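Local coordinates for protein b11L5F_LGL (Synthetic construct, PDB 6CZG) that is a computationally designed beta barrel that probably serves as a scaffold for binding a small ligand, at residues Thr14-Thr20 and Thr108-Gln114. Sequence-based numbering, arbitrary orientation.
Sequences TWQVTMT and TGTLQRQ
R113 lies over one face of the W15 indole at the seam where the first and last strands, antiparallel neighbours, close this eight-stranded beta barrel. The pair forms a tryptophan corner, as in lipocalins and their relatives: an arginine of the last strand lies over the indole of the first and grips the chain just before it. R113 CB makes an off-centre CH-pi contact, 4.2 Å from the centroid of the W15 six-membered ring. With CG anti to the backbone N (chi1 159°), and bends at the next two torsions, the chain then curls back over the indole. CD passes T14 O at 4.1 Å, and NE lies over the ring face, near CZ2 and CH2. CZ comes within 3.8 Å of W15 CZ2 near the rim, the two planes 32° apart. NH2 also faces W15 CZ2, at 3.6 Å, whereas NH1 donates to P12 O and makes a weak bond to a water that accepts from T14 N and donates to Q114 O. W15 NE1 in turn donates to L11 O, and F33 and F95 meet the indole from strands 26-37 and 94-101. An alanine in place of W15 would remove the surface beneath R113, and its guanidinium would probably be less firmly held in place beside P12 O. Further along the barrel's inner face, V17 and L111 lie side by side, V17 CG2 3.6 Å from L111 CG. G109 lets M19 fold across the opposite strand; a CB there would collide with the sulfur. Paired backbone bonds knit the outward-facing Q16/Q112, T18/T110 and T20/T108 pairs, the last with T108 N donating to T20 O at 2.9 Å.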
ATOM      1  N   THR A  14      -1.088 -10.978  -1.946  1.00 26.15           N
ATOM      2  CA  THR A  14      -2.289 -10.161  -1.830  1.00 25.13           C
ATOM      3  C   THR A  14      -2.582  -9.841  -0.368  1.00 24.23           C
ATOM      4  O   THR A  14      -2.476 -10.712   0.505  1.00 23.11           O
ATOM      5  CB  THR A  14      -3.489 -10.873  -2.467  1.00 25.94           C
ATOM      6  OG1 THR A  14      -3.287 -10.972  -3.882  1.00 23.99           O
ATOM      7  CG2 THR A  14      -4.783 -10.115  -2.200  1.00 22.09           C
ATOM      8  N   TRP A  15      -2.967  -8.591  -0.112  1.00 23.09           N
ATOM      9  CA  TRP A  15      -3.261  -8.112   1.232  1.00 19.46           C
ATOM     10  C   TRP A  15      -4.606  -7.402   1.244  1.00 22.88           C
ATOM     11  O   TRP A  15      -4.885  -6.576   0.368  1.00 24.83           O
ATOM     12  CB  TRP A  15      -2.166  -7.158   1.728  1.00 20.17           C
ATOM     13  CG  TRP A  15      -0.795  -7.759   1.727  1.00 21.06           C
ATOM     14  CD1 TRP A  15       0.018  -7.943   0.646  1.00 19.81           C
ATOM     15  CD2 TRP A  15      -0.072  -8.250   2.860  1.00 19.64           C
ATOM     16  NE1 TRP A  15       1.200  -8.522   1.038  1.00 21.37           N
ATOM     17  CE2 TRP A  15       1.171  -8.720   2.392  1.00 24.85           C
ATOM     18  CE3 TRP A  15      -0.355  -8.338   4.227  1.00 20.70           C
ATOM     19  CZ2 TRP A  15       2.127  -9.272   3.242  1.00 20.46           C
ATOM     20  CZ3 TRP A  15       0.596  -8.887   5.068  1.00 18.56           C
ATOM     21  CH2 TRP A  15       1.822  -9.347   4.572  1.00 17.46           C
ATOM     22  N   GLN A  16      -5.436  -7.732   2.232  1.00 17.16           N
ATOM     23  CA  GLN A  16      -6.656  -6.983   2.509  1.00 22.86           C
ATOM     24  C   GLN A  16      -6.295  -5.717   3.277  1.00 18.54           C
ATOM     25  O   GLN A  16      -5.753  -5.790   4.385  1.00 22.49           O
ATOM     26  CB  GLN A  16      -7.637  -7.843   3.306  1.00 21.74           C
ATOM     27  CG  GLN A  16      -8.962  -7.164   3.637  1.00 25.60           C
ATOM     28  CD  GLN A  16      -9.738  -6.727   2.407  1.00 30.36           C
ATOM     29  OE1 GLN A  16     -10.400  -5.689   2.415  1.00 25.63           O
ATOM     30  NE2 GLN A  16      -9.672  -7.526   1.345  1.00 21.04           N
ATOM     31  N   VAL A  17      -6.595  -4.560   2.692  1.00 23.05           N
ATOM     32  CA  VAL A  17      -6.132  -3.271   3.194  1.00 26.51           C
ATOM     33  C   VAL A  17      -7.327  -2.483   3.710  1.00 25.73           C
ATOM     34  O   VAL A  17      -8.353  -2.374   3.022  1.00 27.39           O
ATOM     35  CB  VAL A  17      -5.391  -2.481   2.104  1.00 25.67           C
ATOM     36  CG1 VAL A  17      -4.996  -1.103   2.616  1.00 25.14           C
ATOM     37  CG2 VAL A  17      -4.184  -3.259   1.613  1.00 26.16           C
ATOM     38  N   THR A  18      -7.192  -1.928   4.915  1.00 20.18           N
ATOM     39  CA  THR A  18      -8.196  -1.048   5.500  1.00 21.36           C
ATOM     40  C   THR A  18      -7.550   0.295   5.816  1.00 23.44           C
ATOM     41  O   THR A  18      -6.510   0.345   6.482  1.00 24.83           O
ATOM     42  CB  THR A  18      -8.809  -1.660   6.761  1.00 24.73           C
ATOM     43  OG1 THR A  18      -9.285  -2.980   6.470  1.00 24.44           O
ATOM     44  CG2 THR A  18      -9.970  -0.812   7.257  1.00 22.11           C
ATOM     45  N   MET A  19      -8.163   1.377   5.334  1.00 22.69           N
ATOM     46  CA  MET A  19      -7.594   2.714   5.418  1.00 24.62           C
ATOM     47  C   MET A  19      -8.520   3.683   6.141  1.00 25.44           C
ATOM     48  O   MET A  19      -9.747   3.569   6.075  1.00 23.07           O
ATOM     49  CB  MET A  19      -7.287   3.268   4.024  1.00 23.81           C
ATOM     50  CG  MET A  19      -6.217   2.501   3.268  1.00 28.18           C
ATOM     51  SD  MET A  19      -4.558   2.972   3.785  1.00 35.90           S
ATOM     52  CE  MET A  19      -3.575   2.287   2.456  1.00 34.44           C
ATOM     53  N   THR A  20      -7.900   4.653   6.814  1.00 24.17           N
ATOM     54  CA  THR A  20      -8.583   5.724   7.526  1.00 28.36           C
ATOM     55  C   THR A  20      -7.824   7.025   7.318  1.00 30.45           C
ATOM     56  O   THR A  20      -6.594   7.049   7.413  1.00 32.65           O
ATOM     57  CB  THR A  20      -8.701   5.425   9.024  1.00 31.21           C
ATOM     58  OG1 THR A  20      -9.127   4.069   9.223  1.00 28.12           O
ATOM     59  CG2 THR A  20      -9.696   6.389   9.678  1.00 32.22           C
ATOM     60  N   THR A 108      -3.766   6.371   7.578  1.00 29.06           N
ATOM     61  CA  THR A 108      -3.221   5.199   8.246  1.00 31.67           C
ATOM     62  C   THR A 108      -3.986   3.973   7.769  1.00 28.93           C
ATOM     63  O   THR A 108      -5.174   4.050   7.451  1.00 28.67           O
ATOM     64  CB  THR A 108      -3.302   5.309   9.780  1.00 29.18           C
ATOM     65  OG1 THR A 108      -4.657   5.558  10.181  1.00 30.11           O
ATOM     66  CG2 THR A 108      -2.409   6.438  10.283  1.00 37.57           C
ATOM     67  N   GLY A 109      -3.301   2.835   7.717  1.00 26.64           N
ATOM     68  CA  GLY A 109      -3.936   1.646   7.179  1.00 22.87           C
ATOM     69  C   GLY A 109      -3.310   0.382   7.721  1.00 23.63           C
ATOM     70  O   GLY A 109      -2.226   0.393   8.308  1.00 22.30           O
ATOM     71  N   THR A 110      -4.023  -0.722   7.515  1.00 22.81           N
ATOM     72  CA  THR A 110      -3.562  -2.042   7.913  1.00 23.51           C
ATOM     73  C   THR A 110      -3.656  -2.992   6.728  1.00 22.95           C
ATOM     74  O   THR A 110      -4.662  -3.007   6.006  1.00 20.57           O
ATOM     75  CB  THR A 110      -4.370  -2.598   9.093  1.00 25.00           C
ATOM     76  OG1 THR A 110      -4.215  -1.737  10.227  1.00 35.72           O
ATOM     77  CG2 THR A 110      -3.898  -3.998   9.463  1.00 28.05           C
ATOM     78  N   LEU A 111      -2.593  -3.774   6.539  1.00 24.12           N
ATOM     79  CA  LEU A 111      -2.499  -4.791   5.499  1.00 20.32           C
ATOM     80  C   LEU A 111      -2.518  -6.157   6.174  1.00 21.67           C
ATOM     81  O   LEU A 111      -1.593  -6.502   6.916  1.00 22.13           O
ATOM     82  CB  LEU A 111      -1.226  -4.611   4.675  1.00 14.70           C
ATOM     83  CG  LEU A 111      -1.228  -3.565   3.558  1.00 24.43           C
ATOM     84  CD1 LEU A 111      -1.135  -2.153   4.121  1.00 17.17           C
ATOM     85  CD2 LEU A 111      -0.097  -3.830   2.575  1.00 20.42           C
ATOM     86  N   GLN A 112      -3.569  -6.929   5.915  1.00 20.97           N
ATOM     87  CA  GLN A 112      -3.736  -8.259   6.485  1.00 17.25           C
ATOM     88  C   GLN A 112      -3.528  -9.292   5.387  1.00 19.05           C
ATOM     89  O   GLN A 112      -4.181  -9.227   4.342  1.00 18.18           O
ATOM     90  CB  GLN A 112      -5.122  -8.415   7.114  1.00 19.93           C
ATOM     91  CG  GLN A 112      -5.313  -9.704   7.893  1.00 20.07           C
ATOM     92  CD  GLN A 112      -4.388  -9.802   9.090  1.00 21.74           C
ATOM     93  OE1 GLN A 112      -4.254  -8.855   9.865  1.00 22.45           O
ATOM     94  NE2 GLN A 112      -3.743 -10.953   9.248  1.00 19.74           N
ATOM     95  N   ARG A 113      -2.620 -10.236   5.627  1.00 17.09           N
ATOM     96  CA  ARG A 113      -2.269 -11.223   4.612  1.00 17.54           C
ATOM     97  C   ARG A 113      -3.496 -11.990   4.140  1.00 18.65           C
ATOM     98  O   ARG A 113      -4.256 -12.532   4.949  1.00 17.71           O
ATOM     99  CB  ARG A 113      -1.218 -12.190   5.161  1.00 21.26           C
ATOM    100  CG  ARG A 113      -1.141 -13.519   4.422  1.00 26.01           C
ATOM    101  CD  ARG A 113      -0.584 -13.349   3.017  1.00 25.09           C
ATOM    102  NE  ARG A 113       0.858 -13.124   3.018  1.00 25.24           N
ATOM    103  CZ  ARG A 113       1.556 -12.765   1.946  1.00 27.68           C
ATOM    104  NH1 ARG A 113       0.944 -12.590   0.783  1.00 30.38           N
ATOM    105  NH2 ARG A 113       2.866 -12.583   2.035  1.00 25.27           N
ATOM    106  N   GLN A 114      -3.688 -12.032   2.824  1.00 19.00           N
ATOM    107  CA  GLN A 114      -4.746 -12.820   2.204  1.00 23.01           C
ATOM    108  C   GLN A 114      -4.084 -13.926   1.393  1.00 30.68           C
ATOM    109  O   GLN A 114      -3.418 -13.653   0.389  1.00 30.68           O
ATOM    110  CB  GLN A 114      -5.646 -11.950   1.328  1.00 25.37           C
ATOM    111  CG  GLN A 114      -6.490 -12.736   0.333  1.00 24.75           C
ATOM    112  CD  GLN A 114      -7.767 -13.277   0.949  1.00 30.49           C
ATOM    113  OE1 GLN A 114      -8.518 -12.545   1.593  1.00 34.11           O
ATOM    114  NE2 GLN A 114      -8.018 -14.567   0.755  1.00 25.08           N
TER
HETATM  115  O   HOH W   1      -1.117 -13.513  -1.209  1.00 21.91           O
HETATM  116  O   HOH W   2      -8.735  -9.788   0.878  1.00 31.32           O
HETATM  117  O   HOH W   3      -7.576   2.130   8.812  1.00 33.28           O